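Side-chain contacts in carboxylesterase YBFK (Bacillus subtilis, PDB 4CCY), which hydrolyses carboxylic esters, releasing an alcohol and a carboxylate: residues E102-A105 / D106-E109; E109-K112 / D113-S117; H273-S276 / L277-E281; Y190-P194 / L195-Q199; F253-A256 / S257-P261. All coordinates share one frame; numbering follows the deposited sequence.

Contact 1 (E102-A105 / D106-E109); sequences ETRA and DFAE
A capping box starts helix 104-118: Thr-103, at the N-cap, and Asp-106, three residues on, exchange side-chain-to-backbone hydrogen bonds in both directions. Asp-106 N donates to Thr-103 OG1 at 3.1 Å along a nearly straight path, the N-H...O angle being 168°. In return the Asp-106 carboxylate reaches back across the first turn, where its OD2 receives Thr-103 N at 3.1 Å from above the carboxylate plane. OD2 takes a second donor, Glu-102 N, at 2.9 Å on its anti lone pair, and this double grip should restrict rotation of the carboxylate. With chi1 at 61°, Thr-103 OG1 sits between the backbone N and the carbonyl carbon, where it faces Asp-106 N. Such boxes are characteristic of helix N-termini, where first-turn amides lack a carbonyl one turn earlier; a negative aspartate here probably also interacts favourably with the helix dipole. In this alpha/beta hydrolase the capped helix packs on helix 130-141. Next to the box, the carbonyl of Thr-103 points over the Phe-107 ring, its O lying 3.3 Å above the plane and over the ring centre, while it accepts Phe-107 N at 3.1 Å. The ring also meets Phe-220 and His-134. The aliphatic root of Arg-104 meets it too, CG approaching Phe-107 CE2 at 4.0 Å, and Arg-104 N lies over its face toward the rim; the guanidinium leads off to Gly-219 O and a cation-pi contact with Tyr-222. One turn further, Ala-105 O accepts both Glu-109 N and a water 2.9 Å away, which reaches Glu-109 OE2 weakly; OE1 is salt-bridged to Arg-40.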
# COMPACT_ATOMS: atom_id res chain seq x y z
N GLU A 102 -10.10 5.88 11.81
CA GLU A 102 -9.61 7.25 12.07
C GLU A 102 -8.23 7.42 12.70
O GLU A 102 -7.49 8.33 12.34
CB GLU A 102 -10.62 8.05 12.90
CG GLU A 102 -11.89 8.40 12.13
CD GLU A 102 -12.83 9.27 12.92
OE1 GLU A 102 -13.04 9.00 14.13
OE2 GLU A 102 -13.37 10.22 12.32
N THR A 103 -7.91 6.57 13.66
CA THR A 103 -6.68 6.72 14.42
C THR A 103 -5.73 5.58 14.04
O THR A 103 -6.17 4.60 13.44
CB THR A 103 -6.95 6.61 15.93
OG1 THR A 103 -7.50 5.31 16.18
CG2 THR A 103 -7.93 7.70 16.39
N ARG A 104 -4.46 5.71 14.39
CA ARG A 104 -3.49 4.63 14.12
C ARG A 104 -3.83 3.33 14.87
O ARG A 104 -3.52 2.23 14.39
CB ARG A 104 -2.04 5.10 14.35
CG ARG A 104 -1.65 6.23 13.40
CD ARG A 104 -0.19 6.67 13.50
NE ARG A 104 0.18 7.30 14.78
CZ ARG A 104 -0.06 8.57 15.10
NH1 ARG A 104 -0.68 9.40 14.26
NH2 ARG A 104 0.33 9.03 16.28
N ALA A 105 -4.48 3.47 16.03
CA ALA A 105 -5.01 2.31 16.76
C ALA A 105 -6.10 1.61 15.94
O ALA A 105 -6.07 0.39 15.79
CB ALA A 105 -5.53 2.74 18.13
N ASP A 106 -7.03 2.39 15.38
CA ASP A 106 -8.04 1.86 14.45
C ASP A 106 -7.42 1.06 13.29
O ASP A 106 -7.87 -0.05 13.00
CB ASP A 106 -8.88 2.99 13.84
CG ASP A 106 -9.80 3.66 14.86
OD1 ASP A 106 -10.05 3.11 15.94
OD2 ASP A 106 -10.28 4.76 14.53
N PHE A 107 -6.39 1.62 12.65
CA PHE A 107 -5.76 0.97 11.50
C PHE A 107 -5.31 -0.44 11.86
O PHE A 107 -5.55 -1.38 11.11
CB PHE A 107 -4.55 1.76 10.94
CG PHE A 107 -4.84 3.19 10.58
CD1 PHE A 107 -6.14 3.62 10.25
CD2 PHE A 107 -3.81 4.13 10.56
CE1 PHE A 107 -6.39 4.95 9.93
CE2 PHE A 107 -4.06 5.45 10.24
CZ PHE A 107 -5.35 5.86 9.93
N ALA A 108 -4.63 -0.57 13.00
CA ALA A 108 -4.12 -1.86 13.45
C ALA A 108 -5.26 -2.81 13.86
O ALA A 108 -5.18 -4.01 13.62
CB ALA A 108 -3.11 -1.70 14.57
N GLU A 109 -6.32 -2.26 14.44
CA GLU A 109 -7.50 -3.08 14.76
C GLU A 109 -8.19 -3.61 13.50
O GLU A 109 -8.58 -4.78 13.44
CB GLU A 109 -8.49 -2.36 15.69
CG GLU A 109 -7.98 -2.19 17.13
CD GLU A 109 -7.69 -3.53 17.81
OE1 GLU A 109 -8.58 -4.40 17.82
OE2 GLU A 109 -6.57 -3.72 18.34
O HOH W 1 -4.62 -0.93 17.88

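Contact 2 (E109-K112 / D113-S117); sequences EWMK and DVFDS
Met-111 and Phe-115, one turn apart on helix 104-118, make a Met-aromatic contact on the side of the helix that faces the central sheet of the alpha/beta hydrolase fold. The sulfur sits at the ring edge: Met-111 SD is 3.5 Å from Phe-115 CE1, and its direction from the ring centroid lies 81° off the normal. With CG anti to the backbone N (chi1 -171°), Met-111 CG comes to 3.6 Å from Phe-115 CE1; the bend at chi2 sets SD beside the ring, and that at chi3 turns CE toward Trp-110. The tight side continues with Trp-110 and Val-114, whose side chains run alongside each other. Val-114 CG2 stands over the indole face, a CH-pi contact measuring 4.1 Å to the centroid of the five-membered ring, and Met-111 CE lies over the same face, also offset toward the rim. Leu-60, Ile-58 and Leu-125 of the sheet, together with Phe-138 of helix 130-141, close around Met-111 and Phe-115, while Trp-110 NE1 is satisfied by Thr-44 OG1. The other side of the helix is looser and polar. Glu-109 and Lys-112 form a long, weak salt bridge, Lys-112 NZ to Glu-109 OE2 at 3.3 Å, on residues only partly buried. Asp-113 OD1 shares the Arg-40 that holds Glu-109, which probably offsets the repulsion between these two acids; Asp-116, more exposed still, pairs with Arg-145. Beneath both sides runs the regular helical backbone, and its bond from Phe-115 N to Met-111 O, 2.9 Å long, has an N-H...O angle of 179°.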
# COMPACT_ATOMS: atom_id res chain seq x y z
N GLU A 109 -6.32 -2.26 14.44
CA GLU A 109 -7.50 -3.08 14.76
C GLU A 109 -8.19 -3.61 13.50
O GLU A 109 -8.58 -4.78 13.44
CB GLU A 109 -8.49 -2.36 15.69
CG GLU A 109 -7.98 -2.19 17.13
CD GLU A 109 -7.69 -3.53 17.81
OE1 GLU A 109 -8.58 -4.40 17.82
OE2 GLU A 109 -6.57 -3.72 18.34
N TRP A 110 -8.32 -2.75 12.48
CA TRP A 110 -8.83 -3.14 11.17
C TRP A 110 -8.06 -4.33 10.63
O TRP A 110 -8.65 -5.32 10.21
CB TRP A 110 -8.76 -1.97 10.18
CG TRP A 110 -9.01 -2.39 8.74
CD1 TRP A 110 -10.14 -3.00 8.21
CD2 TRP A 110 -8.10 -2.24 7.60
NE1 TRP A 110 -10.01 -3.22 6.86
CE2 TRP A 110 -8.79 -2.81 6.44
CE3 TRP A 110 -6.82 -1.72 7.43
CZ2 TRP A 110 -8.22 -2.82 5.16
CZ3 TRP A 110 -6.25 -1.77 6.14
CH2 TRP A 110 -6.93 -2.30 5.04
N MET A 111 -6.72 -4.25 10.65
CA MET A 111 -5.88 -5.32 10.11
C MET A 111 -5.95 -6.61 10.92
O MET A 111 -5.89 -7.70 10.34
CB MET A 111 -4.42 -4.87 9.94
CG MET A 111 -3.50 -5.84 9.18
SD MET A 111 -4.05 -6.44 7.54
CE MET A 111 -4.64 -4.93 6.75
N LYS A 112 -6.07 -6.51 12.25
CA LYS A 112 -6.30 -7.69 13.10
C LYS A 112 -7.58 -8.42 12.70
O LYS A 112 -7.58 -9.64 12.61
CB LYS A 112 -6.34 -7.34 14.59
CG LYS A 112 -4.98 -7.08 15.22
CD LYS A 112 -5.12 -6.96 16.73
CE LYS A 112 -3.98 -6.14 17.31
NZ LYS A 112 -4.15 -5.99 18.78
N ASP A 113 -8.65 -7.66 12.45
CA ASP A 113 -9.93 -8.24 11.98
C ASP A 113 -9.75 -8.94 10.63
O ASP A 113 -10.31 -10.01 10.40
CB ASP A 113 -11.00 -7.16 11.81
CG ASP A 113 -11.55 -6.63 13.12
OD1 ASP A 113 -11.16 -7.10 14.21
OD2 ASP A 113 -12.40 -5.70 13.05
N VAL A 114 -9.00 -8.32 9.72
CA VAL A 114 -8.71 -8.93 8.42
C VAL A 114 -7.99 -10.27 8.64
O VAL A 114 -8.44 -11.30 8.15
CB VAL A 114 -7.92 -8.00 7.47
CG1 VAL A 114 -7.47 -8.74 6.22
CG2 VAL A 114 -8.75 -6.78 7.08
N PHE A 115 -6.90 -10.24 9.39
CA PHE A 115 -6.17 -11.47 9.77
C PHE A 115 -7.11 -12.52 10.35
O PHE A 115 -7.10 -13.68 9.91
CB PHE A 115 -5.07 -11.15 10.80
CG PHE A 115 -3.76 -10.72 10.20
CD1 PHE A 115 -3.69 -9.67 9.27
CD2 PHE A 115 -2.57 -11.35 10.57
CE1 PHE A 115 -2.46 -9.26 8.75
CE2 PHE A 115 -1.36 -10.95 10.03
CZ PHE A 115 -1.30 -9.90 9.13
N ASP A 116 -7.92 -12.11 11.33
CA ASP A 116 -8.87 -12.99 12.01
C ASP A 116 -9.88 -13.63 11.07
O ASP A 116 -10.06 -14.85 11.07
CB ASP A 116 -9.58 -12.26 13.17
CG ASP A 116 -8.67 -12.06 14.38
OD1 ASP A 116 -7.54 -12.59 14.38
OD2 ASP A 116 -9.08 -11.37 15.34
N SER A 117 -10.52 -12.80 10.24
CA SER A 117 -11.50 -13.30 9.26
C SER A 117 -10.87 -14.21 8.19
O SER A 117 -11.57 -15.02 7.58
CB SER A 117 -12.22 -12.13 8.59
OG SER A 117 -13.02 -11.43 9.53

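Contact 3 (H273-S276 / L277-E281); sequences HLLS and LEQPE
Leu-275 and Gln-279 meet at a slant across one turn, Leu-275 CD1 coming to 4.0 Å from Gln-279 CB. The leucine chain has CG anti to its backbone nitrogen (chi1 -178°), which carries CD1 forward along the helix to this methylene, while the bent glutamine chain leads its amide away to Asn-270 O. Leu-274 and Leu-277 touch more lightly, with Leu-274 CB and Leu-277 CD1 4.4 Å apart. Glu-278 is turned back toward the start of the segment: its OE1 accepts from Gly-272 N and lies 2.7 Å from a water O that also receives Leu-274 N. The carboxylate thereby links the short helix 275-278 to the backbone on either side of His-273. This is the histidine-bearing loop of the alpha/beta hydrolase fold, and His-273 probably belongs to the charge relay, as in relatives. Its ring takes no part in the helical contact; ND1 is hydrogen-bonded to Glu-244 OE1 and NE2 to Ser-129 OG, the geometry expected of a catalytic triad. Between histidine and helix the chain makes an inverse gamma turn centred on Leu-274, marked by a weak bond of 2.9 Å from Leu-275 N to His-273 O. The N-cap Leu-274 then offers its carbonyl oxygen to Glu-278 N at 2.9 Å and, weakly, to Leu-277 N. Gln-279 N closes the last turn on Leu-275 O at 3.0 Å before the backbone breaks from helical angles, and Pro-280 begins helix 280-290 with its CB 3.5 Å from Ser-276 O.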
# COMPACT_ATOMS: atom_id res chain seq x y z
N HIS A 273 8.48 7.23 -6.95
CA HIS A 273 7.55 6.75 -5.93
C HIS A 273 6.98 5.39 -6.21
O HIS A 273 6.88 4.54 -5.31
CB HIS A 273 6.40 7.75 -5.78
CG HIS A 273 5.51 7.48 -4.59
ND1 HIS A 273 5.94 7.59 -3.32
CD2 HIS A 273 4.15 7.11 -4.51
CE1 HIS A 273 4.93 7.30 -2.46
NE2 HIS A 273 3.84 7.01 -3.19
N LEU A 274 6.59 5.16 -7.47
CA LEU A 274 5.83 3.97 -7.85
C LEU A 274 6.74 2.77 -8.17
O LEU A 274 6.65 2.16 -9.23
CB LEU A 274 4.90 4.29 -9.02
CG LEU A 274 3.84 5.37 -8.75
CD1 LEU A 274 2.99 5.56 -9.99
CD2 LEU A 274 2.97 5.05 -7.53
N LEU A 275 7.57 2.43 -7.19
CA LEU A 275 8.70 1.52 -7.38
C LEU A 275 8.29 0.11 -7.81
O LEU A 275 8.97 -0.50 -8.65
CB LEU A 275 9.57 1.50 -6.12
CG LEU A 275 10.86 0.68 -6.01
CD1 LEU A 275 11.72 0.73 -7.27
CD2 LEU A 275 11.66 1.16 -4.79
N SER A 276 7.21 -0.42 -7.26
CA SER A 276 6.78 -1.77 -7.62
C SER A 276 6.24 -1.83 -9.05
O SER A 276 6.25 -2.90 -9.67
CB SER A 276 5.75 -2.31 -6.63
OG SER A 276 4.62 -1.46 -6.59
N LEU A 277 5.77 -0.69 -9.56
CA LEU A 277 5.25 -0.60 -10.93
C LEU A 277 6.34 -0.27 -11.95
O LEU A 277 6.30 -0.77 -13.08
CB LEU A 277 4.11 0.42 -11.03
CG LEU A 277 2.74 0.04 -10.45
CD1 LEU A 277 1.90 1.29 -10.22
CD2 LEU A 277 1.99 -0.96 -11.33
N GLU A 278 7.29 0.57 -11.55
CA GLU A 278 8.39 1.03 -12.42
C GLU A 278 9.52 0.03 -12.61
O GLU A 278 10.10 -0.05 -13.70
CB GLU A 278 9.00 2.27 -11.81
CG GLU A 278 8.59 3.55 -12.50
CD GLU A 278 9.36 4.74 -12.00
OE1 GLU A 278 9.10 5.17 -10.86
OE2 GLU A 278 10.24 5.24 -12.74
N GLN A 279 9.87 -0.68 -11.55
CA GLN A 279 10.95 -1.67 -11.60
C GLN A 279 10.47 -3.01 -11.06
O GLN A 279 11.04 -3.53 -10.08
CB GLN A 279 12.18 -1.19 -10.80
CG GLN A 279 12.81 0.10 -11.30
CD GLN A 279 13.51 -0.07 -12.64
OE1 GLN A 279 13.74 -1.19 -13.10
NE2 GLN A 279 13.89 1.04 -13.25
N PRO A 280 9.41 -3.57 -11.69
CA PRO A 280 8.81 -4.78 -11.14
C PRO A 280 9.77 -5.98 -11.11
O PRO A 280 9.71 -6.76 -10.17
CB PRO A 280 7.63 -5.06 -12.09
CG PRO A 280 7.98 -4.38 -13.36
CD PRO A 280 8.75 -3.15 -12.94
N GLU A 281 10.63 -6.12 -12.13
CA GLU A 281 11.57 -7.25 -12.19
C GLU A 281 12.48 -7.25 -10.94
O GLU A 281 12.60 -8.27 -10.25
CB GLU A 281 12.44 -7.20 -13.46
CG GLU A 281 11.68 -7.20 -14.79
CD GLU A 281 11.14 -5.82 -15.22
OE1 GLU A 281 11.26 -4.82 -14.47
OE2 GLU A 281 10.55 -5.75 -16.34
O HOH W 2 7.07 6.62 -9.85

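Contact 4 (Y190-P194 / L195-Q199); sequences YDLHP and LLQRQ. With NA (sodium ion), chain D.
Hydrogen bonding across the contact centres on His-193, whose ND1 accepts Leu-195 N at 3.0 Å. The amide approaches in the ring plane, only 6° out of it, with an N-H...N angle of 168°, which implies that ND1 carries no proton. A chi1 of -172° places CG beside the carbonyl carbon, and the ring reaches forward to the first turn, where ND1 faces this amide. Further along, Gln-197 N reaches His-193 O at 3.1 Å and Arg-198 N binds Pro-194 O. Apolar contacts reinforce the same place: imidazole and leucine side chains run side by side, His-193 CE1 meeting Leu-195 CG at 3.5 Å, while Pro-194 CD sits over one ring face toward the rim. This is a side-chain N-cap, with histidine as the capping residue and proline in the first position of helix 194-205. Were His-193 replaced by an alanine, the amide of Leu-195 would probably be left without its capping acceptor. Leu-192 lies crosswise to Gln-197, Leu-192 CD1 being 3.9 Å from Gln-197 OE1, and a water bridges the two residues from Leu-192 N, 2.7 Å from its oxygen, to that same OE1. Metal coordination occupies the far end of the loop. Tyr-190 O binds a sodium ion at 2.4 Å, three waters add to its shell, and Thr-186 OG1 and Gly-187 O complete six ligands. Asp-191 stays in the second shell, its OD1 accepting from two of those waters, the nearer with its oxygen 2.7 Å away.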
# COMPACT_ATOMS: atom_id res chain seq x y z
N TYR A 190 8.05 7.56 -16.34
CA TYR A 190 7.12 6.45 -16.23
C TYR A 190 5.68 6.87 -16.52
O TYR A 190 5.22 7.91 -16.04
CB TYR A 190 7.22 5.80 -14.85
CG TYR A 190 6.26 4.64 -14.66
CD1 TYR A 190 6.48 3.43 -15.33
CD2 TYR A 190 5.14 4.75 -13.85
CE1 TYR A 190 5.60 2.37 -15.18
CE2 TYR A 190 4.25 3.69 -13.70
CZ TYR A 190 4.48 2.51 -14.37
OH TYR A 190 3.62 1.45 -14.23
N ASP A 191 5.00 6.07 -17.33
CA ASP A 191 3.56 6.20 -17.56
C ASP A 191 2.88 4.97 -17.01
O ASP A 191 3.33 3.85 -17.26
CB ASP A 191 3.22 6.27 -19.06
CG ASP A 191 3.79 7.49 -19.74
OD1 ASP A 191 3.71 8.60 -19.18
OD2 ASP A 191 4.31 7.33 -20.86
N LEU A 192 1.79 5.17 -16.27
CA LEU A 192 0.96 4.06 -15.84
C LEU A 192 0.43 3.33 -17.06
O LEU A 192 0.31 3.93 -18.13
CB LEU A 192 -0.21 4.58 -15.03
CG LEU A 192 0.13 5.18 -13.67
CD1 LEU A 192 -1.13 5.78 -13.04
CD2 LEU A 192 0.76 4.12 -12.77
N HIS A 193 0.12 2.04 -16.90
CA HIS A 193 -0.69 1.35 -17.89
C HIS A 193 -1.97 2.14 -18.06
O HIS A 193 -2.51 2.66 -17.09
CB HIS A 193 -1.00 -0.07 -17.45
CG HIS A 193 -1.67 -0.90 -18.52
ND1 HIS A 193 -2.95 -0.70 -18.90
CD2 HIS A 193 -1.19 -1.94 -19.30
CE1 HIS A 193 -3.27 -1.57 -19.88
NE2 HIS A 193 -2.19 -2.33 -20.12
N PRO A 194 -2.47 2.28 -19.30
CA PRO A 194 -3.71 3.05 -19.51
C PRO A 194 -4.92 2.63 -18.63
O PRO A 194 -5.74 3.48 -18.27
CB PRO A 194 -4.01 2.81 -20.99
CG PRO A 194 -2.67 2.62 -21.60
CD PRO A 194 -1.82 1.93 -20.57
N LEU A 195 -5.02 1.34 -18.31
CA LEU A 195 -6.13 0.87 -17.48
C LEU A 195 -6.04 1.44 -16.08
O LEU A 195 -7.05 1.89 -15.54
CB LEU A 195 -6.19 -0.66 -17.46
CG LEU A 195 -6.61 -1.32 -18.79
CD1 LEU A 195 -6.57 -2.84 -18.68
CD2 LEU A 195 -7.98 -0.84 -19.25
N LEU A 196 -4.83 1.47 -15.51
CA LEU A 196 -4.63 2.04 -14.18
C LEU A 196 -4.83 3.55 -14.15
O LEU A 196 -5.43 4.08 -13.21
CB LEU A 196 -3.27 1.67 -13.58
CG LEU A 196 -3.29 0.66 -12.42
CD1 LEU A 196 -1.90 0.51 -11.83
CD2 LEU A 196 -4.29 1.07 -11.34
N GLN A 197 -4.32 4.24 -15.17
CA GLN A 197 -4.55 5.67 -15.36
C GLN A 197 -6.04 5.97 -15.27
O GLN A 197 -6.47 6.83 -14.51
CB GLN A 197 -4.02 6.11 -16.73
CG GLN A 197 -4.19 7.59 -17.05
CD GLN A 197 -3.11 8.46 -16.44
OE1 GLN A 197 -2.00 7.99 -16.15
NE2 GLN A 197 -3.41 9.75 -16.23
N ARG A 198 -6.82 5.20 -16.03
CA ARG A 198 -8.25 5.42 -16.12
C ARG A 198 -8.96 5.19 -14.78
O ARG A 198 -9.79 6.00 -14.36
CB ARG A 198 -8.85 4.52 -17.21
CG ARG A 198 -10.36 4.47 -17.20
CD ARG A 198 -10.94 5.67 -17.93
NE ARG A 198 -12.31 5.95 -17.52
CZ ARG A 198 -12.65 6.89 -16.63
NH1 ARG A 198 -11.71 7.62 -16.05
NH2 ARG A 198 -13.93 7.08 -16.32
N GLN A 199 -8.60 4.09 -14.10
CA GLN A 199 -9.23 3.71 -12.85
C GLN A 199 -9.01 4.75 -11.76
O GLN A 199 -9.96 5.14 -11.08
CB GLN A 199 -8.72 2.34 -12.38
CG GLN A 199 -9.34 1.90 -11.07
CD GLN A 199 -8.74 0.64 -10.48
OE1 GLN A 199 -8.26 -0.22 -11.20
NE2 GLN A 199 -8.79 0.52 -9.17
NA NA D . 4.71 10.28 -16.11
O HOH W 3 2.53 9.78 -16.83
O HOH W 4 5.62 10.16 -18.21
O HOH W 5 0.95 7.70 -15.79
O HOH W 6 4.64 12.47 -15.76

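Contact 5 (F253-A256 / S257-P261); sequences FERA and SVLVP
From Phe-253 to Ser-257 and on to Val-260 the backbone follows the regular i to i+4 pattern that ends helix 249-259. Ser-257 N bonds to Phe-253 O at 2.9 Å, Val-258 N to Glu-254 O, and Leu-259 N to Arg-255 O. The last turn closes with Val-260 N on Ala-256 O at 3.0 Å, although Val-260 itself has left helical angles; weak extra bonds from Val-258 N to Arg-255 O and from Leu-259 N to Ala-256 O accompany this ending. Phe-253 O is gripped twice, because the Ser-257 hydroxyl also donates to it, OG to O 3.0 Å, from 44° above the carbonyl plane. A chi1 of -68° swings OG beside the serine's own backbone N, back toward that carbonyl. Ser-257 OG also lies 3.5 Å above the face of the Phe-253 ring, displaced toward the rim and closest to CE1. Without the hydroxyl, as with an alanine here, Phe-253 O is likely to lose its second donor and that part of the ring face its neighbour. The helix is the connection of a beta-alpha-beta unit between strands 236-241 and 264-268, and Phe-253 packs on Phe-240 of the first and Ile-267 of the second. On another side of the helix, Leu-259 CD1 sits over one guanidinium face of Arg-255, 3.6 Å above the plane, and touches Arg-255 CG at 3.7 Å. Extended from CG to NE, the arginine carries its charged end to a salt bridge with Asp-226 OD1 and to the carbonyl oxygens of Phe-224 and Phe-158.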
# COMPACT_ATOMS: atom_id res chain seq x y z
N PHE A 253 15.89 7.37 4.29
CA PHE A 253 16.84 6.25 4.29
C PHE A 253 17.85 6.32 5.45
O PHE A 253 17.97 5.37 6.24
CB PHE A 253 17.55 6.16 2.93
CG PHE A 253 18.78 5.30 2.95
CD1 PHE A 253 18.67 3.91 2.83
CD2 PHE A 253 20.05 5.87 3.10
CE1 PHE A 253 19.80 3.11 2.86
CE2 PHE A 253 21.19 5.07 3.12
CZ PHE A 253 21.06 3.69 3.00
N GLU A 254 18.57 7.44 5.56
CA GLU A 254 19.52 7.65 6.65
C GLU A 254 18.89 7.44 8.04
O GLU A 254 19.42 6.69 8.88
CB GLU A 254 20.18 9.04 6.55
CG GLU A 254 21.21 9.14 5.44
CD GLU A 254 22.03 10.42 5.49
OE1 GLU A 254 22.21 10.98 6.60
OE2 GLU A 254 22.50 10.87 4.43
N ARG A 255 17.74 8.09 8.26
CA ARG A 255 17.01 7.97 9.52
C ARG A 255 16.60 6.52 9.84
O ARG A 255 16.87 6.01 10.93
CB ARG A 255 15.80 8.92 9.53
CG ARG A 255 15.24 9.17 10.91
CD ARG A 255 14.13 10.22 10.95
NE ARG A 255 13.50 10.17 12.27
CZ ARG A 255 12.32 9.62 12.54
NH1 ARG A 255 11.57 9.11 11.59
NH2 ARG A 255 11.88 9.61 13.80
N ALA A 256 15.96 5.85 8.88
CA ALA A 256 15.54 4.46 9.06
C ALA A 256 16.73 3.54 9.35
O ALA A 256 16.68 2.71 10.26
CB ALA A 256 14.78 3.97 7.84
N SER A 257 17.81 3.70 8.57
CA SER A 257 19.02 2.90 8.72
C SER A 257 19.62 3.03 10.11
O SER A 257 20.09 2.05 10.66
CB SER A 257 20.05 3.29 7.66
OG SER A 257 19.61 2.90 6.38
N VAL A 258 19.57 4.23 10.67
CA VAL A 258 20.15 4.49 11.99
C VAL A 258 19.28 3.90 13.11
O VAL A 258 19.81 3.30 14.05
CB VAL A 258 20.38 6.00 12.25
CG1 VAL A 258 20.84 6.26 13.69
CG2 VAL A 258 21.43 6.56 11.29
N LEU A 259 17.97 4.06 12.99
CA LEU A 259 17.06 3.78 14.10
C LEU A 259 16.51 2.35 14.18
O LEU A 259 16.37 1.82 15.27
CB LEU A 259 15.90 4.80 14.12
CG LEU A 259 16.32 6.26 14.31
CD1 LEU A 259 15.15 7.19 14.05
CD2 LEU A 259 16.93 6.52 15.69
N VAL A 260 16.20 1.74 13.03
CA VAL A 260 15.50 0.45 13.02
C VAL A 260 16.48 -0.73 13.07
O VAL A 260 17.23 -0.93 12.12
CB VAL A 260 14.59 0.32 11.78
CG1 VAL A 260 13.77 -0.95 11.84
CG2 VAL A 260 13.67 1.53 11.63
N PRO A 261 16.46 -1.53 14.16
CA PRO A 261 17.36 -2.68 14.32
C PRO A 261 17.25 -3.74 13.21
O PRO A 261 16.17 -4.28 12.95
CB PRO A 261 16.93 -3.29 15.67
CG PRO A 261 16.26 -2.18 16.39
CD PRO A 261 15.55 -1.40 15.32

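In the fold
All five contacts are local, each spanning a helical turn or two, and along the chain they neither nest nor cross. Contacts 1 and 2 come first and run together on helix 104-118 through their shared Glu-109, continuing from its capped start along its sheet-facing remainder. Contact 4 follows, where a sodium-binding loop leads into helix 194-205, then contact 5 at the end of helix 249-259, and finally contact 3 at the histidine loop. Contacts 3 and 4 alone meet in space without overlapping in sequence: Tyr-190 packs on Leu-277 and Glu-278, and Leu-192 on Leu-274. Contacts 1 and 2 lie across the chain's centre from that pair.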